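Local coordinates for geranylgeranyl pyrophosphate synthetase (PDB 1WY0), which probably makes geranylgeranyl diphosphate by adding isopentenyl diphosphate units to a shorter allylic diphosphate, as all-helical polyprenyl synthetases do, at residues F23-E28 and F122-R127; S185-G190 and A202-G207. One frame throughout, in Å; residues are numbered along the deposited sequence.

Contact 1 (F23-E28 and F122-R127)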
ATOM      1  N   PHE A  23      -3.630  15.185  10.196  1.00 42.08           N
ATOM      2  CA  PHE A  23      -5.073  15.252  10.073  1.00 43.05           C
ATOM      3  C   PHE A  23      -5.627  16.178   9.004  1.00 43.16           C
ATOM      4  O   PHE A  23      -6.836  16.244   8.808  1.00 44.04           O
ATOM      5  CB  PHE A  23      -5.682  15.548  11.442  1.00 43.72           C
ATOM      6  CG  PHE A  23      -5.543  14.397  12.400  1.00 44.79           C
ATOM      7  CD1 PHE A  23      -6.145  13.174  12.119  1.00 43.55           C
ATOM      8  CD2 PHE A  23      -4.763  14.510  13.543  1.00 44.09           C
ATOM      9  CE1 PHE A  23      -5.969  12.082  12.953  1.00 44.23           C
ATOM     10  CE2 PHE A  23      -4.579  13.422  14.388  1.00 44.97           C
ATOM     11  CZ  PHE A  23      -5.184  12.204  14.090  1.00 45.25           C
ATOM     12  N   GLU A  24      -4.758  16.895   8.304  1.00 43.50           N
ATOM     13  CA  GLU A  24      -5.253  17.736   7.230  1.00 44.28           C
ATOM     14  C   GLU A  24      -5.148  16.875   5.977  1.00 43.68           C
ATOM     15  O   GLU A  24      -5.823  17.122   4.977  1.00 45.07           O
ATOM     16  CB  GLU A  24      -4.442  19.028   7.095  1.00 47.00           C
ATOM     17  CG  GLU A  24      -3.159  18.943   6.301  1.00 50.76           C
ATOM     18  CD  GLU A  24      -2.556  20.321   6.079  1.00 53.04           C
ATOM     19  OE1 GLU A  24      -2.569  21.126   7.037  1.00 54.57           O
ATOM     20  OE2 GLU A  24      -2.072  20.596   4.956  1.00 53.72           O
ATOM     21  N   LEU A  25      -4.298  15.850   6.054  1.00 42.56           N
ATOM     22  CA  LEU A  25      -4.117  14.898   4.963  1.00 40.86           C
ATOM     23  C   LEU A  25      -5.217  13.839   5.068  1.00 39.99           C
ATOM     24  O   LEU A  25      -5.765  13.407   4.057  1.00 41.36           O
ATOM     25  CB  LEU A  25      -2.742  14.227   5.044  1.00 39.34           C
ATOM     26  CG  LEU A  25      -1.530  14.966   4.464  1.00 39.27           C
ATOM     27  CD1 LEU A  25      -0.279  14.182   4.770  1.00 39.33           C
ATOM     28  CD2 LEU A  25      -1.682  15.135   2.955  1.00 41.82           C
ATOM     29  N   ILE A  26      -5.532  13.418   6.289  1.00 38.68           N
ATOM     30  CA  ILE A  26      -6.588  12.435   6.497  1.00 39.86           C
ATOM     31  C   ILE A  26      -7.674  13.029   7.389  1.00 40.73           C
ATOM     32  O   ILE A  26      -7.776  12.726   8.579  1.00 41.03           O
ATOM     33  CB  ILE A  26      -6.058  11.098   7.115  1.00 38.76           C
ATOM     34  CG1 ILE A  26      -5.318  11.348   8.429  1.00 39.27           C
ATOM     35  CG2 ILE A  26      -5.106  10.415   6.143  1.00 39.33           C
ATOM     36  CD1 ILE A  26      -4.858  10.066   9.101  1.00 37.68           C
ATOM     37  N   PRO A  27      -8.498  13.911   6.812  1.00 41.73           N
ATOM     38  CA  PRO A  27      -9.615  14.554   7.489  1.00 44.12           C
ATOM     39  C   PRO A  27     -10.882  13.695   7.418  1.00 45.72           C
ATOM     40  O   PRO A  27     -10.930  12.652   6.783  1.00 45.27           O
ATOM     41  CB  PRO A  27      -9.859  15.899   6.802  1.00 43.49           C
ATOM     42  CG  PRO A  27      -9.525  15.612   5.338  1.00 42.32           C
ATOM     43  CD  PRO A  27      -8.424  14.459   5.469  1.00 42.26           C
ATOM     44  N   GLU A  28     -11.924  14.150   8.139  1.00 48.44           N
ATOM     45  CA  GLU A  28     -13.189  13.421   8.118  1.00 50.81           C
ATOM     46  C   GLU A  28     -14.011  13.760   6.870  1.00 51.13           C
ATOM     47  O   GLU A  28     -14.878  14.625   6.868  1.00 52.42           O
ATOM     48  CB  GLU A  28     -13.974  13.795   9.377  1.00 53.77           C
ATOM     49  CG  GLU A  28     -13.072  13.967  10.601  1.00 57.69           C
ATOM     50  CD  GLU A  28     -13.881  14.538  11.743  1.00 60.71           C
ATOM     51  OE1 GLU A  28     -14.075  15.745  11.780  1.00 61.09           O
ATOM     52  OE2 GLU A  28     -14.307  13.764  12.602  1.00 61.83           O
ATOM     53  N   PHE A 122       3.021   9.378   0.603  1.00 32.61           N
ATOM     54  CA  PHE A 122       3.660   9.943  -0.574  1.00 33.53           C
ATOM     55  C   PHE A 122       2.995  11.255  -0.980  1.00 34.78           C
ATOM     56  O   PHE A 122       3.597  12.121  -1.601  1.00 34.74           O
ATOM     57  CB  PHE A 122       3.547   8.928  -1.712  1.00 32.92           C
ATOM     58  CG  PHE A 122       4.527   7.814  -1.498  1.00 34.10           C
ATOM     59  CD1 PHE A 122       5.862   7.998  -1.841  1.00 31.45           C
ATOM     60  CD2 PHE A 122       4.100   6.607  -0.966  1.00 32.85           C
ATOM     61  CE1 PHE A 122       6.770   6.967  -1.646  1.00 30.79           C
ATOM     62  CE2 PHE A 122       5.019   5.580  -0.773  1.00 34.06           C
ATOM     63  CZ  PHE A 122       6.355   5.755  -1.111  1.00 32.97           C
ATOM     64  N   GLU A 123       1.735  11.466  -0.608  1.00 35.82           N
ATOM     65  CA  GLU A 123       1.203  12.762  -0.920  1.00 38.11           C
ATOM     66  C   GLU A 123       1.835  13.771  -0.002  1.00 39.00           C
ATOM     67  O   GLU A 123       2.074  14.913  -0.371  1.00 38.33           O
ATOM     68  CB  GLU A 123      -0.298  12.748  -0.693  1.00 39.39           C
ATOM     69  CG  GLU A 123      -0.954  13.989  -1.283  1.00 43.16           C
ATOM     70  CD  GLU A 123      -2.295  14.220  -0.630  1.00 45.97           C
ATOM     71  OE1 GLU A 123      -3.014  13.259  -0.413  1.00 46.59           O
ATOM     72  OE2 GLU A 123      -2.627  15.373  -0.371  1.00 49.36           O
ATOM     73  N   ALA A 124       2.216  13.331   1.196  1.00 38.43           N
ATOM     74  CA  ALA A 124       2.946  14.175   2.142  1.00 39.41           C
ATOM     75  C   ALA A 124       4.347  14.460   1.608  1.00 40.23           C
ATOM     76  O   ALA A 124       4.852  15.568   1.738  1.00 40.19           O
ATOM     77  CB  ALA A 124       3.043  13.485   3.501  1.00 36.43           C
ATOM     78  N   VAL A 125       4.974  13.451   1.015  1.00 41.62           N
ATOM     79  CA  VAL A 125       6.306  13.618   0.451  1.00 43.57           C
ATOM     80  C   VAL A 125       6.279  14.661  -0.662  1.00 45.44           C
ATOM     81  O   VAL A 125       7.188  15.476  -0.776  1.00 46.84           O
ATOM     82  CB  VAL A 125       6.835  12.298  -0.140  1.00 43.45           C
ATOM     83  CG1 VAL A 125       8.127  12.546  -0.902  1.00 44.04           C
ATOM     84  CG2 VAL A 125       7.075  11.294   0.970  1.00 45.30           C
ATOM     85  N   ALA A 126       5.236  14.622  -1.485  1.00 45.57           N
ATOM     86  CA  ALA A 126       5.103  15.556  -2.587  1.00 47.11           C
ATOM     87  C   ALA A 126       4.939  16.998  -2.097  1.00 49.34           C
ATOM     88  O   ALA A 126       5.558  17.905  -2.645  1.00 50.04           O
ATOM     89  CB  ALA A 126       3.922  15.153  -3.466  1.00 44.83           C
ATOM     90  N   ARG A 127       4.115  17.207  -1.070  1.00 50.08           N
ATOM     91  CA  ARG A 127       3.892  18.546  -0.516  1.00 51.33           C
ATOM     92  C   ARG A 127       5.123  19.179   0.135  1.00 52.88           C
ATOM     93  O   ARG A 127       5.094  20.351   0.500  1.00 54.70           O
ATOM     94  CB  ARG A 127       2.766  18.526   0.523  1.00 49.63           C
ATOM     95  CG  ARG A 127       1.390  18.231  -0.028  1.00 47.84           C
ATOM     96  CD  ARG A 127       0.343  18.479   1.035  1.00 48.33           C
ATOM     97  NE  ARG A 127      -1.009  18.212   0.563  1.00 47.45           N
ATOM     98  CZ  ARG A 127      -2.103  18.440   1.280  1.00 48.37           C
ATOM     99  NH1 ARG A 127      -2.002  18.943   2.503  1.00 48.13           N
ATOM    100  NH2 ARG A 127      -3.297  18.150   0.783  1.00 50.43           N
TER

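Contact 2 (S185-G190 and A202-G207)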
ATOM      1  N   SER A 185      14.180   7.701   9.153  1.00 36.03           N
ATOM      2  CA  SER A 185      13.754   8.876   9.897  1.00 38.31           C
ATOM      3  C   SER A 185      14.946   9.809  10.131  1.00 38.97           C
ATOM      4  O   SER A 185      14.890  11.000   9.822  1.00 39.60           O
ATOM      5  CB  SER A 185      13.163   8.458  11.250  1.00 39.46           C
ATOM      6  OG  SER A 185      12.045   7.604  11.089  1.00 42.19           O
ATOM      7  N   ALA A 186      16.019   9.261  10.685  1.00 40.13           N
ATOM      8  CA  ALA A 186      17.218  10.058  10.930  1.00 40.81           C
ATOM      9  C   ALA A 186      17.879  10.505   9.626  1.00 42.76           C
ATOM     10  O   ALA A 186      18.263  11.654   9.445  1.00 43.31           O
ATOM     11  CB  ALA A 186      18.199   9.211  11.741  1.00 39.30           C
ATOM     12  N   LYS A 187      18.044   9.534   8.711  1.00 44.11           N
ATOM     13  CA  LYS A 187      18.722   9.833   7.455  1.00 45.63           C
ATOM     14  C   LYS A 187      18.016  10.938   6.665  1.00 46.45           C
ATOM     15  O   LYS A 187      18.632  11.764   6.005  1.00 47.45           O
ATOM     16  CB  LYS A 187      18.778   8.547   6.632  1.00 46.15           C
ATOM     17  CG  LYS A 187      19.315   8.787   5.222  1.00 46.96           C
ATOM     18  CD  LYS A 187      19.540   7.481   4.458  1.00 46.89           C
ATOM     19  CE  LYS A 187      20.870   7.467   3.700  1.00 47.33           C
ATOM     20  NZ  LYS A 187      21.633   6.277   4.070  1.00 46.84           N
ATOM     21  N   VAL A 188      16.669  10.909   6.708  1.00 46.86           N
ATOM     22  CA  VAL A 188      15.914  11.928   5.989  1.00 46.04           C
ATOM     23  C   VAL A 188      15.984  13.282   6.696  1.00 48.18           C
ATOM     24  O   VAL A 188      15.864  14.337   6.086  1.00 48.06           O
ATOM     25  CB  VAL A 188      14.457  11.473   5.884  1.00 45.82           C
ATOM     26  CG1 VAL A 188      13.554  12.686   5.661  1.00 43.29           C
ATOM     27  CG2 VAL A 188      14.295  10.511   4.724  1.00 44.40           C
ATOM     28  N   GLY A 189      16.168  13.230   8.009  1.00 49.53           N
ATOM     29  CA  GLY A 189      16.281  14.454   8.770  1.00 51.67           C
ATOM     30  C   GLY A 189      17.536  15.159   8.302  1.00 52.59           C
ATOM     31  O   GLY A 189      17.489  16.316   7.885  1.00 52.69           O
ATOM     32  N   GLY A 190      18.658  14.451   8.357  1.00 53.44           N
ATOM     33  CA  GLY A 190      19.917  15.027   7.923  1.00 55.83           C
ATOM     34  C   GLY A 190      19.826  15.647   6.539  1.00 56.72           C
ATOM     35  O   GLY A 190      19.987  16.860   6.381  1.00 57.65           O
ATOM     36  N   ALA A 202      26.267   8.977   9.856  1.00 54.24           N
ATOM     37  CA  ALA A 202      26.245   8.831  11.304  1.00 50.99           C
ATOM     38  C   ALA A 202      24.810   8.804  11.839  1.00 49.38           C
ATOM     39  O   ALA A 202      24.461   8.053  12.744  1.00 48.53           O
ATOM     40  CB  ALA A 202      27.007  10.016  11.899  1.00 50.96           C
ATOM     41  N   LEU A 203      23.958   9.646  11.264  1.00 47.22           N
ATOM     42  CA  LEU A 203      22.556   9.702  11.652  1.00 48.12           C
ATOM     43  C   LEU A 203      21.866   8.394  11.283  1.00 47.49           C
ATOM     44  O   LEU A 203      21.126   7.825  12.086  1.00 47.36           O
ATOM     45  CB  LEU A 203      21.859  10.871  10.954  1.00 47.31           C
ATOM     46  CG  LEU A 203      22.125  12.253  11.557  1.00 47.68           C
ATOM     47  CD1 LEU A 203      21.524  13.336  10.670  1.00 49.00           C
ATOM     48  CD2 LEU A 203      21.526  12.314  12.958  1.00 47.42           C
ATOM     49  N   SER A 204      22.129   7.924  10.066  1.00 46.54           N
ATOM     50  CA  SER A 204      21.563   6.683   9.557  1.00 46.16           C
ATOM     51  C   SER A 204      21.914   5.502  10.453  1.00 47.08           C
ATOM     52  O   SER A 204      21.050   4.690  10.782  1.00 47.47           O
ATOM     53  CB  SER A 204      22.087   6.404   8.150  1.00 45.10           C
ATOM     54  OG  SER A 204      21.966   7.543   7.318  1.00 45.71           O
ATOM     55  N   SER A 205      23.188   5.417  10.839  1.00 46.38           N
ATOM     56  CA  SER A 205      23.686   4.335  11.689  1.00 46.45           C
ATOM     57  C   SER A 205      23.038   4.353  13.066  1.00 45.07           C
ATOM     58  O   SER A 205      22.818   3.309  13.683  1.00 44.33           O
ATOM     59  CB  SER A 205      25.200   4.456  11.841  1.00 47.91           C
ATOM     60  OG  SER A 205      25.524   5.651  12.532  1.00 50.72           O
ATOM     61  N   TRP A 206      22.746   5.554  13.541  1.00 43.60           N
ATOM     62  CA  TRP A 206      22.068   5.739  14.821  1.00 43.58           C
ATOM     63  C   TRP A 206      20.604   5.298  14.758  1.00 41.74           C
ATOM     64  O   TRP A 206      20.060   4.708  15.681  1.00 42.24           O
ATOM     65  CB  TRP A 206      22.155   7.220  15.191  1.00 42.39           C
ATOM     66  CG  TRP A 206      21.435   7.477  16.455  1.00 43.53           C
ATOM     67  CD1 TRP A 206      21.981   7.464  17.758  1.00 42.41           C
ATOM     68  CD2 TRP A 206      20.045   7.855  16.595  1.00 43.59           C
ATOM     69  NE1 TRP A 206      21.072   7.804  18.709  1.00 42.74           N
ATOM     70  CE2 TRP A 206      19.804   8.053  17.977  1.00 43.67           C
ATOM     71  CE3 TRP A 206      19.001   8.030  15.686  1.00 45.21           C
ATOM     72  CZ2 TRP A 206      18.544   8.419  18.414  1.00 45.72           C
ATOM     73  CZ3 TRP A 206      17.740   8.399  16.126  1.00 44.05           C
ATOM     74  CH2 TRP A 206      17.510   8.587  17.500  1.00 44.42           C
ATOM     75  N   GLY A 207      19.946   5.648  13.635  1.00 40.74           N
ATOM     76  CA  GLY A 207      18.545   5.267  13.473  1.00 40.30           C
ATOM     77  C   GLY A 207      18.394   3.750  13.343  1.00 39.05           C
ATOM     78  O   GLY A 207      17.520   3.121  13.927  1.00 38.18           O
TER

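Contact 1 (F23-E28 and F122-R127)
Glu-24 and Arg-127 meet in a salt bridge, with Glu-24 OE2 3.0 Å from Arg-127 NH1. The carboxylate sits at the guanidinium edge, near its plane, but the two groups are not coplanar: the planes are turned 61° apart, and the bridge is made through OE2 alone, not a matched oxygen pair. Beside this bridge, one methyl of Leu-25 meets an alanine and the other the charged pair Glu-123 and Arg-127. Leu-25 CD1 packs on Ala-124 CB at 3.6 Å. Leu-25 CD2 lies over the centre of one guanidinium face, 3.7 Å from Arg-127 CZ. Glu-123 OE2 is 3.5 Å from Leu-25 CD2.

The arginine is also held from within its own segment. Glu-123 OE2 lies 3.1 Å from Arg-127 NH2, so the two terminal nitrogens each have an acidic partner, and the three residues form a salt-bridge network that should fix the rotation of the guanidinium. Glu-123 can reach forward to the arginine because its CG stands anti to the backbone N (chi1 -168°) and the chain runs on extended, while the arginine is straight from CG to NE. Replacing Leu-25 with an alanine would probably open a gap beside Ala-124 and strip the apolar cover from the guanidinium face, leaving that group easier to displace.

Further out, Leu-25 also packs on Val-73 and Leu-77 of helix 69-90, and its carbonyl oxygen accepts a hydrogen bond from Lys-120. Next to Glu-123, Phe-122 stacks on Phe-122 of the second subunit. The arrangement joins the C-terminal end of helix 3-25 to the last turn of helix 107-126, a packing of helix ends at the margin of the all-helical polyprenyl synthetase fold, close to its dimer interface.

Contact 2 (S185-G190 and A202-G207)
Ala-186 opens the contact by pressing its CB against the backbone of the facing helix, 3.3 Å from Leu-203 O. The same methyl lies 4.1 Å from Leu-203 CB and reaches the edge of the Trp-206 ring, near its plane, at CE3. The backbone of Gly-207 also faces this methyl, and a CB there would crowd it. Trp-206 NE1 is hydrogen-bonded to Asn-315 OD1, which helps hold the ring where its edge meets Ala-186.

Next in sequence, Lys-187 passes alongside Ser-204, its CB 3.4 Å from Ser-204 OG. Its chain bends at chi3 and chi4, which keeps NZ near the same hydroxyl at 3.5 Å; that hydroxyl is hydrogen-bonded to Ile-200 O within its own helix. Val-188 turns to the other side and packs on Val-138 and Val-141 of helix 132-159.

One turn beyond Ala-186, Gly-190 receives Leu-203 CD1, 3.6 Å from its CA. A CB on Gly-190 would collide with that methyl, so the bare glycine is what admits the leucine.

Small residues on both sides bring the segment axes to 7.5 Å at an angle of 159°. This is close, nearly antiparallel packing of helices 167-193 and 197-224, consecutive in the chain and joined by a short connection: a helical hairpin in the buried body of the polyprenyl synthetase fold.

How the contacts relate
Both segments of contact 1 precede those of contact 2 in the chain; the centres lie about 23 Å apart, and about 8 Å separates their nearest atoms. They use different helix pairs: 3-25 with 107-126 in the first, 167-193 with 197-224 in the second. Helix 132-159 connects the two regions, since Phe-122 and Val-125 of segment 122-127, and Lys-187 and Val-188 of segment 185-190, all pack on it. Contact 1 is partly buried and ties the N-terminal helix 3-25 to helix 107-126 beside the dimer interface, whereas contact 2 pairs two neighbouring helices in the interior of one subunit.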